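Local coordinates for protein oxidized polyvinyl alcohol hydrolase (Pseudomonas sp. VM15C, PDB 3WWC) that hydrolyses beta-diketones such as 4,6-nonanedione, and oxidized polyvinyl alcohol in the second step of polyvinyl alcohol degradation, at residues P61-V66 and H93-I98; V33-N38 and T162-D167; H294-S299 and T343-P348; G196-S201 and W316-L321. The protein carries 1 engineered substitution. All coordinates share one frame; numbering follows the deposited sequence.

Interaction 1 of 4, residues P61-V66 and H93-I98; sequences PAPVWV and HGYTVI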
loop_
_atom_site.group_PDB
_atom_site.type_symbol
_atom_site.label_atom_id
_atom_site.label_comp_id
_atom_site.label_asym_id
_atom_site.label_seq_id
_atom_site.Cartn_x
_atom_site.Cartn_y
_atom_site.Cartn_z
ATOM N N PRO A 61 3.587 -1.092 -24.142
ATOM C CA PRO A 61 3.776 -0.998 -22.691
ATOM C C PRO A 61 2.495 -1.217 -21.863
ATOM O O PRO A 61 1.448 -0.648 -22.097
ATOM C CB PRO A 61 4.375 0.394 -22.499
ATOM C CG PRO A 61 5.066 0.666 -23.846
ATOM C CD PRO A 61 3.991 0.163 -24.791
ATOM N N ALA A 62 2.612 -2.070 -20.865
ATOM C CA ALA A 62 1.449 -2.363 -20.044
ATOM C C ALA A 62 1.503 -1.666 -18.719
ATOM O O ALA A 62 2.576 -1.443 -18.189
ATOM C CB ALA A 62 1.434 -3.834 -19.777
ATOM N N PRO A 63 0.337 -1.311 -18.166
ATOM C CA PRO A 63 0.293 -0.681 -16.841
ATOM C C PRO A 63 0.683 -1.842 -15.873
ATOM O O PRO A 63 0.524 -3.042 -16.193
ATOM C CB PRO A 63 -1.170 -0.243 -16.703
ATOM C CG PRO A 63 -1.953 -1.318 -17.561
ATOM C CD PRO A 63 -1.012 -1.469 -18.772
ATOM N N VAL A 64 1.197 -1.444 -14.727
ATOM C CA VAL A 64 1.734 -2.347 -13.702
ATOM C C VAL A 64 0.964 -2.275 -12.437
ATOM O O VAL A 64 0.561 -1.187 -11.989
ATOM C CB VAL A 64 3.212 -1.977 -13.435
ATOM C CG1 VAL A 64 3.754 -2.649 -12.157
ATOM C CG2 VAL A 64 4.071 -2.442 -14.659
ATOM N N TRP A 65 0.760 -3.459 -11.847
ATOM C CA TRP A 65 0.101 -3.585 -10.549
ATOM C C TRP A 65 1.051 -4.362 -9.639
ATOM O O TRP A 65 1.443 -5.500 -9.971
ATOM C CB TRP A 65 -1.221 -4.335 -10.740
ATOM C CG TRP A 65 -1.951 -4.740 -9.452
ATOM C CD1 TRP A 65 -2.543 -5.951 -9.214
ATOM C CD2 TRP A 65 -2.284 -3.907 -8.307
ATOM N NE1 TRP A 65 -3.220 -5.928 -8.015
ATOM C CE2 TRP A 65 -3.077 -4.686 -7.441
ATOM C CE3 TRP A 65 -1.983 -2.577 -7.943
ATOM C CZ2 TRP A 65 -3.585 -4.192 -6.226
ATOM C CZ3 TRP A 65 -2.486 -2.079 -6.739
ATOM C CH2 TRP A 65 -3.276 -2.881 -5.895
ATOM N N VAL A 66 1.386 -3.788 -8.478
ATOM C CA VAL A 66 2.271 -4.407 -7.485
ATOM C C VAL A 66 1.416 -4.594 -6.229
ATOM O O VAL A 66 1.322 -3.702 -5.392
ATOM C CB VAL A 66 3.492 -3.464 -7.205
ATOM C CG1 VAL A 66 4.367 -3.999 -6.115
ATOM C CG2 VAL A 66 4.303 -3.338 -8.489
ATOM N N HIS A 93 -6.659 -8.841 -17.083
ATOM C CA HIS A 93 -7.311 -7.539 -17.286
ATOM C C HIS A 93 -6.374 -6.560 -17.963
ATOM O O HIS A 93 -6.702 -5.380 -18.074
ATOM C CB HIS A 93 -7.766 -6.996 -15.953
ATOM C CG HIS A 93 -8.845 -5.956 -16.069
ATOM N ND1 HIS A 93 -10.034 -6.234 -16.719
ATOM C CD2 HIS A 93 -8.892 -4.642 -15.723
ATOM C CE1 HIS A 93 -10.760 -5.130 -16.786
ATOM N NE2 HIS A 93 -10.093 -4.150 -16.192
ATOM N N GLY A 94 -5.195 -7.017 -18.354
ATOM C CA GLY A 94 -4.231 -6.178 -19.068
ATOM C C GLY A 94 -3.190 -5.451 -18.235
ATOM O O GLY A 94 -2.672 -4.432 -18.657
ATOM N N TYR A 95 -2.865 -5.979 -17.057
ATOM C CA TYR A 95 -1.848 -5.381 -16.223
ATOM C C TYR A 95 -0.750 -6.387 -16.004
ATOM O O TYR A 95 -1.041 -7.570 -15.885
ATOM C CB TYR A 95 -2.377 -5.005 -14.800
ATOM C CG TYR A 95 -3.388 -3.885 -14.826
ATOM C CD1 TYR A 95 -4.688 -4.120 -15.275
ATOM C CD2 TYR A 95 -3.023 -2.607 -14.491
ATOM C CE1 TYR A 95 -5.607 -3.068 -15.411
ATOM C CE2 TYR A 95 -3.932 -1.546 -14.607
ATOM C CZ TYR A 95 -5.212 -1.796 -15.075
ATOM O OH TYR A 95 -6.040 -0.722 -15.209
ATOM N N THR A 96 0.482 -5.915 -15.993
ATOM C CA THR A 96 1.576 -6.815 -15.641
ATOM C C THR A 96 1.663 -6.731 -14.102
ATOM O O THR A 96 1.870 -5.664 -13.504
ATOM C CB THR A 96 2.860 -6.433 -16.329
ATOM O OG1 THR A 96 2.731 -6.842 -17.703
ATOM C CG2 THR A 96 4.026 -7.196 -15.748
ATOM N N VAL A 97 1.406 -7.868 -13.478
ATOM C CA VAL A 97 1.360 -7.982 -12.012
ATOM C C VAL A 97 2.732 -8.422 -11.514
ATOM O O VAL A 97 3.283 -9.418 -11.981
ATOM C CB VAL A 97 0.275 -8.992 -11.614
ATOM C CG1 VAL A 97 0.228 -9.126 -10.081
ATOM C CG2 VAL A 97 -1.092 -8.508 -12.113
ATOM N N ILE A 98 3.312 -7.642 -10.596
ATOM C CA ILE A 98 4.666 -7.909 -10.075
ATOM C C ILE A 98 4.475 -7.853 -8.569
ATOM O O ILE A 98 4.351 -6.765 -7.979
ATOM C CB ILE A 98 5.635 -6.836 -10.560
ATOM C CG1 ILE A 98 5.589 -6.707 -12.098
ATOM C CG2 ILE A 98 7.042 -7.226 -10.096
ATOM C CD1 ILE A 98 6.446 -5.524 -12.579
#

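Interaction 2 of 4, residues V33-N38 and T162-D167; sequences VKEGLN and TKYKLD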
loop_
_atom_site.group_PDB
_atom_site.type_symbol
_atom_site.label_atom_id
_atom_site.label_comp_id
_atom_site.label_asym_id
_atom_site.label_seq_id
_atom_site.Cartn_x
_atom_site.Cartn_y
_atom_site.Cartn_z
ATOM N N VAL A 33 15.336 -12.257 -15.238
ATOM C CA VAL A 33 13.928 -12.196 -14.869
ATOM C C VAL A 33 13.106 -13.208 -15.615
ATOM O O VAL A 33 13.379 -13.516 -16.784
ATOM C CB VAL A 33 13.343 -10.828 -15.165
ATOM C CG1 VAL A 33 11.854 -10.790 -14.748
ATOM C CG2 VAL A 33 14.106 -9.822 -14.452
ATOM N N LYS A 34 12.105 -13.755 -14.947
ATOM C CA LYS A 34 11.266 -14.738 -15.580
ATOM C C LYS A 34 9.808 -14.570 -15.227
ATOM O O LYS A 34 9.468 -13.856 -14.277
ATOM C CB LYS A 34 11.727 -16.151 -15.170
ATOM C CG LYS A 34 11.750 -16.372 -13.677
ATOM C CD LYS A 34 12.127 -17.831 -13.251
ATOM C CE LYS A 34 10.980 -18.854 -13.496
ATOM N NZ LYS A 34 9.772 -18.663 -12.641
ATOM N N GLU A 35 8.947 -15.224 -16.004
ATOM C CA GLU A 35 7.536 -15.217 -15.698
ATOM C C GLU A 35 7.451 -16.119 -14.491
ATOM O O GLU A 35 8.205 -17.090 -14.363
ATOM C CB GLU A 35 6.735 -15.827 -16.844
ATOM C CG GLU A 35 5.306 -16.095 -16.496
ATOM C CD GLU A 35 4.472 -16.533 -17.704
ATOM O OE1 GLU A 35 5.042 -16.725 -18.794
ATOM O OE2 GLU A 35 3.243 -16.689 -17.547
ATOM N N GLY A 36 6.539 -15.817 -13.585
ATOM C CA GLY A 36 6.372 -16.631 -12.404
ATOM C C GLY A 36 7.267 -16.214 -11.247
ATOM O O GLY A 36 7.586 -15.032 -11.102
ATOM N N LEU A 37 7.705 -17.178 -10.452
ATOM C CA LEU A 37 8.516 -16.886 -9.285
ATOM C C LEU A 37 9.969 -16.557 -9.582
ATOM O O LEU A 37 10.627 -17.323 -10.331
ATOM C CB LEU A 37 8.475 -18.070 -8.322
ATOM C CG LEU A 37 9.266 -17.868 -7.034
ATOM C CD1 LEU A 37 8.664 -16.776 -6.154
ATOM C CD2 LEU A 37 9.199 -19.201 -6.254
ATOM N N ASN A 38 10.455 -15.412 -9.066
ATOM C CA ASN A 38 11.863 -14.978 -9.219
ATOM C C ASN A 38 12.441 -14.986 -7.831
ATOM O O ASN A 38 11.838 -14.427 -6.916
ATOM C CB ASN A 38 11.879 -13.539 -9.757
ATOM C CG ASN A 38 11.453 -13.481 -11.213
ATOM O OD1 ASN A 38 12.312 -13.449 -12.091
ATOM N ND2 ASN A 38 10.149 -13.518 -11.482
ATOM N N THR A 162 12.973 -4.748 -18.009
ATOM C CA THR A 162 13.963 -5.073 -19.045
ATOM C C THR A 162 13.454 -6.287 -19.819
ATOM O O THR A 162 13.960 -6.573 -20.918
ATOM C CB THR A 162 15.387 -5.382 -18.456
ATOM O OG1 THR A 162 15.331 -6.608 -17.707
ATOM C CG2 THR A 162 15.916 -4.231 -17.624
ATOM N N LYS A 163 12.476 -7.029 -19.298
ATOM C CA LYS A 163 11.981 -8.217 -19.988
ATOM C C LYS A 163 10.572 -8.087 -20.556
ATOM O O LYS A 163 10.200 -8.728 -21.580
ATOM C CB LYS A 163 12.011 -9.444 -19.048
ATOM C CG LYS A 163 11.691 -10.751 -19.789
ATOM C CD LYS A 163 11.630 -11.947 -18.860
ATOM C CE LYS A 163 10.604 -12.998 -19.328
ATOM N NZ LYS A 163 10.909 -13.550 -20.675
ATOM N N TYR A 164 9.753 -7.293 -19.880
ATOM C CA TYR A 164 8.391 -7.055 -20.323
ATOM C C TYR A 164 8.238 -5.545 -20.501
ATOM O O TYR A 164 8.880 -4.775 -19.795
ATOM C CB TYR A 164 7.415 -7.580 -19.267
ATOM C CG TYR A 164 7.470 -9.073 -19.093
ATOM C CD1 TYR A 164 8.157 -9.637 -18.014
ATOM C CD2 TYR A 164 6.890 -9.937 -20.043
ATOM C CE1 TYR A 164 8.275 -11.011 -17.878
ATOM C CE2 TYR A 164 7.006 -11.328 -19.912
ATOM C CZ TYR A 164 7.701 -11.839 -18.823
ATOM O OH TYR A 164 7.815 -13.202 -18.615
ATOM N N LYS A 165 7.418 -5.118 -21.462
ATOM C CA LYS A 165 7.203 -3.689 -21.751
ATOM C C LYS A 165 6.256 -3.117 -20.719
ATOM O O LYS A 165 5.103 -3.520 -20.629
ATOM C CB LYS A 165 6.585 -3.512 -23.130
ATOM C CG LYS A 165 7.513 -3.987 -24.226
ATOM C CD LYS A 165 6.887 -3.664 -25.585
ATOM C CE LYS A 165 7.779 -4.211 -26.703
ATOM N NZ LYS A 165 7.058 -4.182 -28.013
ATOM N N LEU A 166 6.784 -2.206 -19.925
ATOM C CA LEU A 166 6.010 -1.587 -18.855
ATOM C C LEU A 166 5.818 -0.099 -19.132
ATOM O O LEU A 166 6.719 0.589 -19.639
ATOM C CB LEU A 166 6.744 -1.724 -17.515
ATOM C CG LEU A 166 7.165 -3.160 -17.154
ATOM C CD1 LEU A 166 7.769 -3.172 -15.743
ATOM C CD2 LEU A 166 5.961 -4.116 -17.214
ATOM N N ASP A 167 4.619 0.380 -18.820
ATOM C CA ASP A 167 4.255 1.790 -18.985
ATOM C C ASP A 167 4.751 2.569 -17.775
ATOM O O ASP A 167 4.182 2.463 -16.668
ATOM C CB ASP A 167 2.747 1.864 -19.147
ATOM C CG ASP A 167 2.230 3.292 -19.312
ATOM O OD1 ASP A 167 2.975 4.249 -19.051
ATOM O OD2 ASP A 167 1.038 3.401 -19.700
HETATM O O HOH W 1 6.815 -14.705 -20.644
#

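Interaction 3 of 4, residues H294-S299 and T343-P348; sequences HVACSS and TCHVGP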
loop_
_atom_site.group_PDB
_atom_site.type_symbol
_atom_site.label_atom_id
_atom_site.label_comp_id
_atom_site.label_asym_id
_atom_site.label_seq_id
_atom_site.Cartn_x
_atom_site.Cartn_y
_atom_site.Cartn_z
ATOM N N HIS A 294 -6.949 12.314 -4.922
ATOM C CA HIS A 294 -7.209 11.328 -3.898
ATOM C C HIS A 294 -8.653 10.881 -3.992
ATOM O O HIS A 294 -9.559 11.709 -4.066
ATOM C CB HIS A 294 -6.971 11.891 -2.487
ATOM C CG HIS A 294 -7.176 10.857 -1.428
ATOM N ND1 HIS A 294 -8.416 10.614 -0.860
ATOM C CD2 HIS A 294 -6.368 9.853 -1.022
ATOM C CE1 HIS A 294 -8.355 9.498 -0.157
ATOM N NE2 HIS A 294 -7.126 9.012 -0.232
ATOM N N VAL A 295 -8.867 9.571 -4.001
ATOM C CA VAL A 295 -10.200 9.029 -4.043
ATOM C C VAL A 295 -10.424 8.289 -2.694
ATOM O O VAL A 295 -9.613 7.419 -2.328
ATOM C CB VAL A 295 -10.380 8.047 -5.214
ATOM C CG1 VAL A 295 -11.794 7.486 -5.149
ATOM C CG2 VAL A 295 -10.141 8.728 -6.600
ATOM N N ALA A 296 -11.469 8.680 -1.939
ATOM C CA ALA A 296 -11.786 8.041 -0.677
ATOM C C ALA A 296 -12.919 7.056 -0.917
ATOM O O ALA A 296 -14.009 7.455 -1.331
ATOM C CB ALA A 296 -12.199 9.126 0.346
ATOM N N CYS A 297 -12.683 5.783 -0.673
ATOM C CA CYS A 297 -13.667 4.742 -0.862
ATOM C C CYS A 297 -14.020 4.055 0.448
ATOM O O CYS A 297 -13.132 3.717 1.209
ATOM C CB CYS A 297 -13.127 3.632 -1.771
ATOM S SG CYS A 297 -13.161 4.020 -3.534
ATOM N N SER A 298 -15.325 3.853 0.677
ATOM C CA SER A 298 -15.794 3.165 1.868
ATOM C C SER A 298 -16.571 1.923 1.498
ATOM O O SER A 298 -17.340 1.912 0.512
ATOM C CB SER A 298 -16.742 4.058 2.683
ATOM O OG SER A 298 -16.082 5.239 3.107
ATOM N N SER A 299 -16.350 0.859 2.253
ATOM C CA SER A 299 -17.122 -0.361 2.080
ATOM C C SER A 299 -17.508 -0.890 3.480
ATOM O O SER A 299 -17.311 -0.215 4.487
ATOM C CB SER A 299 -16.385 -1.435 1.271
ATOM O OG SER A 299 -17.311 -2.492 0.943
ATOM N N THR A 343 -18.740 3.078 -1.807
ATOM C CA THR A 343 -19.135 4.482 -1.998
ATOM C C THR A 343 -17.808 5.224 -2.051
ATOM O O THR A 343 -16.984 5.082 -1.129
ATOM C CB THR A 343 -19.958 4.960 -0.853
ATOM O OG1 THR A 343 -21.154 4.157 -0.797
ATOM C CG2 THR A 343 -20.337 6.371 -1.054
ATOM N N CYS A 344 -17.591 6.004 -3.104
ATOM C CA CYS A 344 -16.327 6.693 -3.299
ATOM C C CYS A 344 -16.506 8.108 -3.813
ATOM O O CYS A 344 -17.488 8.423 -4.497
ATOM C CB CYS A 344 -15.451 5.944 -4.337
ATOM S SG CYS A 344 -15.139 4.157 -4.069
ATOM N N HIS A 345 -15.545 8.970 -3.502
ATOM C CA HIS A 345 -15.575 10.328 -4.048
ATOM C C HIS A 345 -14.168 10.886 -4.037
ATOM O O HIS A 345 -13.288 10.364 -3.333
ATOM C CB HIS A 345 -16.460 11.272 -3.233
ATOM C CG HIS A 345 -15.982 11.464 -1.836
ATOM N ND1 HIS A 345 -16.426 10.683 -0.792
ATOM C CD2 HIS A 345 -15.082 12.325 -1.309
ATOM C CE1 HIS A 345 -15.821 11.063 0.323
ATOM N NE2 HIS A 345 -15.002 12.053 0.034
ATOM N N VAL A 346 -13.919 11.937 -4.825
ATOM C CA VAL A 346 -12.629 12.574 -4.810
ATOM C C VAL A 346 -12.555 13.443 -3.552
ATOM O O VAL A 346 -13.521 14.147 -3.221
ATOM C CB VAL A 346 -12.478 13.443 -6.050
ATOM C CG1 VAL A 346 -11.204 14.262 -6.003
ATOM C CG2 VAL A 346 -12.454 12.539 -7.268
ATOM N N GLY A 347 -11.419 13.418 -2.862
ATOM C CA GLY A 347 -11.234 14.246 -1.698
ATOM C C GLY A 347 -10.974 13.436 -0.470
ATOM O O GLY A 347 -10.769 12.215 -0.540
ATOM N N PRO A 348 -11.008 14.080 0.683
ATOM C CA PRO A 348 -10.792 13.352 1.939
ATOM C C PRO A 348 -12.041 12.582 2.360
ATOM O O PRO A 348 -13.142 12.816 1.850
ATOM C CB PRO A 348 -10.451 14.450 2.958
ATOM C CG PRO A 348 -11.100 15.681 2.392
ATOM C CD PRO A 348 -11.142 15.536 0.869
HETATM O O HOH W 2 -20.454 1.525 0.815
#

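Interaction 4 of 4, residues G196-S201 and W316-L321; sequences GGLPIS and WALDTL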
loop_
_atom_site.group_PDB
_atom_site.type_symbol
_atom_site.label_atom_id
_atom_site.label_comp_id
_atom_site.label_asym_id
_atom_site.label_seq_id
_atom_site.Cartn_x
_atom_site.Cartn_y
_atom_site.Cartn_z
ATOM N N GLY A 196 0.818 5.980 -8.618
ATOM C CA GLY A 196 -0.287 6.053 -7.648
ATOM C C GLY A 196 -0.359 4.723 -6.894
ATOM O O GLY A 196 0.471 3.837 -7.054
ATOM N N GLY A 197 -1.395 4.563 -6.085
ATOM C CA GLY A 197 -1.501 3.353 -5.307
ATOM C C GLY A 197 -2.865 3.191 -4.703
ATOM O O GLY A 197 -3.748 4.084 -4.735
ATOM N N LEU A 198 -3.027 2.009 -4.133
ATOM C CA LEU A 198 -4.283 1.585 -3.524
ATOM C C LEU A 198 -4.071 1.063 -2.095
ATOM O O LEU A 198 -3.984 -0.180 -1.866
ATOM C CB LEU A 198 -4.911 0.489 -4.422
ATOM C CG LEU A 198 -6.241 -0.143 -3.984
ATOM C CD1 LEU A 198 -7.335 0.906 -3.958
ATOM C CD2 LEU A 198 -6.631 -1.246 -4.991
ATOM N N PRO A 199 -3.919 1.972 -1.114
ATOM C CA PRO A 199 -3.724 1.542 0.288
ATOM C C PRO A 199 -5.079 1.165 0.900
ATOM O O PRO A 199 -5.899 2.036 1.153
ATOM C CB PRO A 199 -3.080 2.768 0.954
ATOM C CG PRO A 199 -3.611 3.968 0.086
ATOM C CD PRO A 199 -3.670 3.432 -1.313
ATOM N N ILE A 200 -5.320 -0.132 1.072
ATOM C CA ILE A 200 -6.569 -0.644 1.618
ATOM C C ILE A 200 -6.354 -0.958 3.085
ATOM O O ILE A 200 -5.539 -1.816 3.441
ATOM C CB ILE A 200 -6.998 -1.929 0.888
ATOM C CG1 ILE A 200 -7.067 -1.709 -0.627
ATOM C CG2 ILE A 200 -8.352 -2.369 1.445
ATOM C CD1 ILE A 200 -7.464 -3.011 -1.421
ATOM N N SER A 201 -7.068 -0.212 3.925
ATOM C CA SER A 201 -6.990 -0.410 5.384
ATOM C C SER A 201 -5.574 -0.456 5.887
ATOM O O SER A 201 -5.179 -1.390 6.607
ATOM C CB SER A 201 -7.716 -1.666 5.735
ATOM O OG SER A 201 -9.053 -1.568 5.321
ATOM N N TRP A 316 -12.318 -2.205 -11.336
ATOM C CA TRP A 316 -12.721 -0.787 -11.250
ATOM C C TRP A 316 -11.606 0.057 -10.629
ATOM O O TRP A 316 -11.260 1.152 -11.136
ATOM C CB TRP A 316 -14.004 -0.638 -10.409
ATOM C CG TRP A 316 -14.381 0.794 -10.189
ATOM C CD1 TRP A 316 -14.995 1.636 -11.096
ATOM C CD2 TRP A 316 -14.056 1.599 -9.056
ATOM N NE1 TRP A 316 -15.070 2.914 -10.583
ATOM C CE2 TRP A 316 -14.492 2.925 -9.339
ATOM C CE3 TRP A 316 -13.438 1.348 -7.829
ATOM C CZ2 TRP A 316 -14.318 3.971 -8.442
ATOM C CZ3 TRP A 316 -13.271 2.395 -6.939
ATOM C CH2 TRP A 316 -13.712 3.693 -7.257
ATOM N N ALA A 317 -11.023 -0.445 -9.540
ATOM C CA ALA A 317 -9.979 0.361 -8.877
ATOM C C ALA A 317 -8.749 0.522 -9.746
ATOM O O ALA A 317 -8.260 1.647 -9.906
ATOM C CB ALA A 317 -9.596 -0.308 -7.499
ATOM N N LEU A 318 -8.235 -0.564 -10.343
ATOM C CA LEU A 318 -7.041 -0.422 -11.163
ATOM C C LEU A 318 -7.302 0.381 -12.404
ATOM O O LEU A 318 -6.470 1.208 -12.758
ATOM C CB LEU A 318 -6.445 -1.803 -11.504
ATOM C CG LEU A 318 -5.249 -2.249 -10.593
ATOM C CD1 LEU A 318 -4.017 -1.345 -10.697
ATOM C CD2 LEU A 318 -5.762 -2.305 -9.166
ATOM N N ASP A 319 -8.454 0.210 -13.033
ATOM C CA ASP A 319 -8.729 1.007 -14.223
ATOM C C ASP A 319 -8.926 2.465 -13.869
ATOM O O ASP A 319 -8.627 3.341 -14.702
ATOM C CB ASP A 319 -9.964 0.471 -14.960
ATOM C CG ASP A 319 -9.730 -0.901 -15.561
ATOM O OD1 ASP A 319 -8.598 -1.397 -15.583
ATOM O OD2 ASP A 319 -10.723 -1.534 -16.016
ATOM N N THR A 320 -9.413 2.771 -12.657
ATOM C CA THR A 320 -9.558 4.161 -12.207
ATOM C C THR A 320 -8.164 4.749 -12.016
ATOM O O THR A 320 -7.871 5.879 -12.484
ATOM C CB THR A 320 -10.304 4.210 -10.889
ATOM O OG1 THR A 320 -11.681 3.818 -11.111
ATOM C CG2 THR A 320 -10.273 5.640 -10.308
ATOM N N LEU A 321 -7.254 4.008 -11.363
ATOM C CA LEU A 321 -5.893 4.534 -11.221
ATOM C C LEU A 321 -5.251 4.750 -12.621
ATOM O O LEU A 321 -4.642 5.804 -12.879
ATOM C CB LEU A 321 -4.991 3.548 -10.421
ATOM C CG LEU A 321 -5.457 3.231 -9.004
ATOM C CD1 LEU A 321 -4.409 2.279 -8.406
ATOM C CD2 LEU A 321 -5.542 4.483 -8.139
#

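Interaction 1 of 4, residues P61-V66 and H93-I98
Pro63 lies over one face of the Tyr95 ring where two neighbouring parallel strands of the central alpha/beta-hydrolase sheet begin; strands 62-68 and 96-100, with helix 75-80 between them, form a beta-alpha-beta unit. The proline CG sits 3.8 Å from the Tyr95 ring centroid, 27° off the ring normal, which defines a CH-pi contact displaced toward the rim. The two side chains cross at about a right angle. With CG beside the backbone N (chi1 -68°), the Tyr95 ring stands against Pro63 and its OH extends to Asp319 of helix 310-322. With an alanine here, the face of Pro63 would probably lose its aromatic cover and Asp319 one of its hydrogen-bond partners. On the same side of the sheet Trp65 and Val97 run side by side, Val97 CG2 meeting the indole near its plane at CD1, 4.1 Å away; the indole NE1 is bonded to Asn87. The other side carries Val64 and Ile98, whose CG1 and CD1 methyls approach to 4.0 Å. Between these layers the backbones are joined by Thr96 N to Pro63 O, Trp65 N to Thr96 O, and Ile98 N to Trp65 O at 2.9 Å with an N-H...O angle of 163°.

Interaction 2 of 4, residues V33-N38 and T162-D167
The backbones of 33-38 and 162-167 approach no closer than 6.8 Å between the CA atoms of Val33 and Lys163, and no hydrogen bond links them directly, so side chains bridge the gap. Lys163 lays its aliphatic part along the first segment: CG leaves anti to the backbone N (chi1 -172°), and CD comes to 3.1 Å from Val33 O. Its CE continues past Lys34 CA at 4.2 Å. Tyr164 reaches across with the end of its phenol, placing OH 3.3 Å from Glu35 CB. A water lying in the plane of the Tyr164 ring, at its edge, is 2.7 Å from that OH and donates a longer bond, 3.3 Å, to Glu35 OE1, which makes it the polar bridge of the contact. The site is at the surface beside the edge strand 36-43 of the mixed sheet of this alpha/beta hydrolase, where a turn leads into the strand; Val33 also touches Cys159 of helix 148-160, and Tyr164 rests on Val52 and Pro54. Asn38 fastens the turn with both ends of its amide: OD1 accepts from Lys34 N through a lone pair in the carbonyl plane, while ND2 donates to Lys34 O at 2.9 Å. The Lys34 chain curls back, so that NZ donates to both Glu35 O and Leu37 O, each at 2.8 Å.

Interaction 3 of 4, residues H294-S299 and T343-P348
Thr343 pairs with Ser298 at the start of an antiparallel ladder that adds edge strand 343-346 to strand 292-298 of the alpha/beta-hydrolase sheet. Two backbone bonds join this pair, and a water links Thr343 OG1 to Ser298 O. Next, Cys344 faces Cys297 in a non-hydrogen-bonded pair and is tied to it by a disulfide, SG to SG 2.1 Å with chi3 108°, a cross-strand bond that pins the edge strand covalently. The CB of Cys344 also meets Val295 CG1 at 4.1 Å. His345 makes a hydrogen-bonded pair with Ala296. Its CG lies between the backbone N and the carbonyl carbon (chi1 63°), swinging one ring face over Ala296 CB; NE2 then donates in the ring plane to Pro348 O at 2.7 Å, bracing the turn beyond the strand. Val346 sits opposite Val295, its CG1 3.6 Å from His294 O. Gly347 closes the ladder by donating its N to that same oxygen at 2.8 Å. The His294 ring, buried beside Ser283, an active-site residue by similarity, bonds to Thr251 through NE2, and its ND1 donates in the ring plane to Gly347 O at 2.9 Å. A leucine in its place would probably leave Gly347 O and Thr251 OG1 each without this imidazole partner. His294 ND1 approaches the Gly347 carbonyl from above, 46° out of its plane.

Interaction 4 of 4, residues G196-S201 and W316-L321
In apolar contact, Leu198 of the strand meets Ala317 and Leu321 of the helix; Leu198 and Leu321 bury the most here, with Ala317 and Leu318 adding to it. Leu198 holds CG anti to its N (chi1 179°), which extends the branch toward the helix and sets CD2 at 4.0 Å from Ala317 CB. The same methyl meets Leu318 CD2 at 4.4 Å. One helical turn after Ala317, Leu321 meets the base of the same side chain, its CD1 4.4 Å from Leu198 CB, so three residues of one helix face line the helix side of Leu198. Apolar-to-backbone contact follows: the Leu321 methyls lie against the strand itself, CD2 being 3.9 Å from Gly197 O. A CB on Gly196 would point to the helix, but it is the backbone angles there, which would jam it against the preceding carbonyl O, that require glycine. The arrangement is the helix-on-sheet layer of the alpha/beta-hydrolase fold, in which helix 310-322 packs on strand 196-200 of the central sheet, running roughly antiparallel to it; the axes of the two short segments come within 9.3 Å at 150°. Around it, Trp65 of strand 62-68 also touches Leu198 and Leu318, and Met250 of strand 247-253 touches Leu198. Hydrogen bonds occur within the helix and not across the contact. Trp316 O takes Thr320 N and Thr320 OG1 from opposite faces of its carbonyl plane, the hydroxyl at 2.7 Å. That hydroxyl oxygen also lies over one face of the Trp316 ring, toward its rim.

All four contacts reach the same mixed sheet, and interaction 4 connects two of the others. Its Asp319 is hydrogen-bonded to Tyr95 OH of interaction 1 through OD1 and to His93 NE2 through OD2, each at 2.7 Å, while Trp316 CH2 packs 3.5 Å from Cys344 SG of interaction 3. Interactions 1 and 2, both away from the annotated sites, are joined where Ala62 O and Asp167 N are 2.8 Å apart. The centres of interactions 2 and 3 are about 32 Å apart. Of the charge-relay positions assigned by similarity, Ala177 is an engineered substitution; Ser283 has its side chain about 3 Å from that of His294 (interaction 3) and about 12 Å from that of Leu198 (interaction 4).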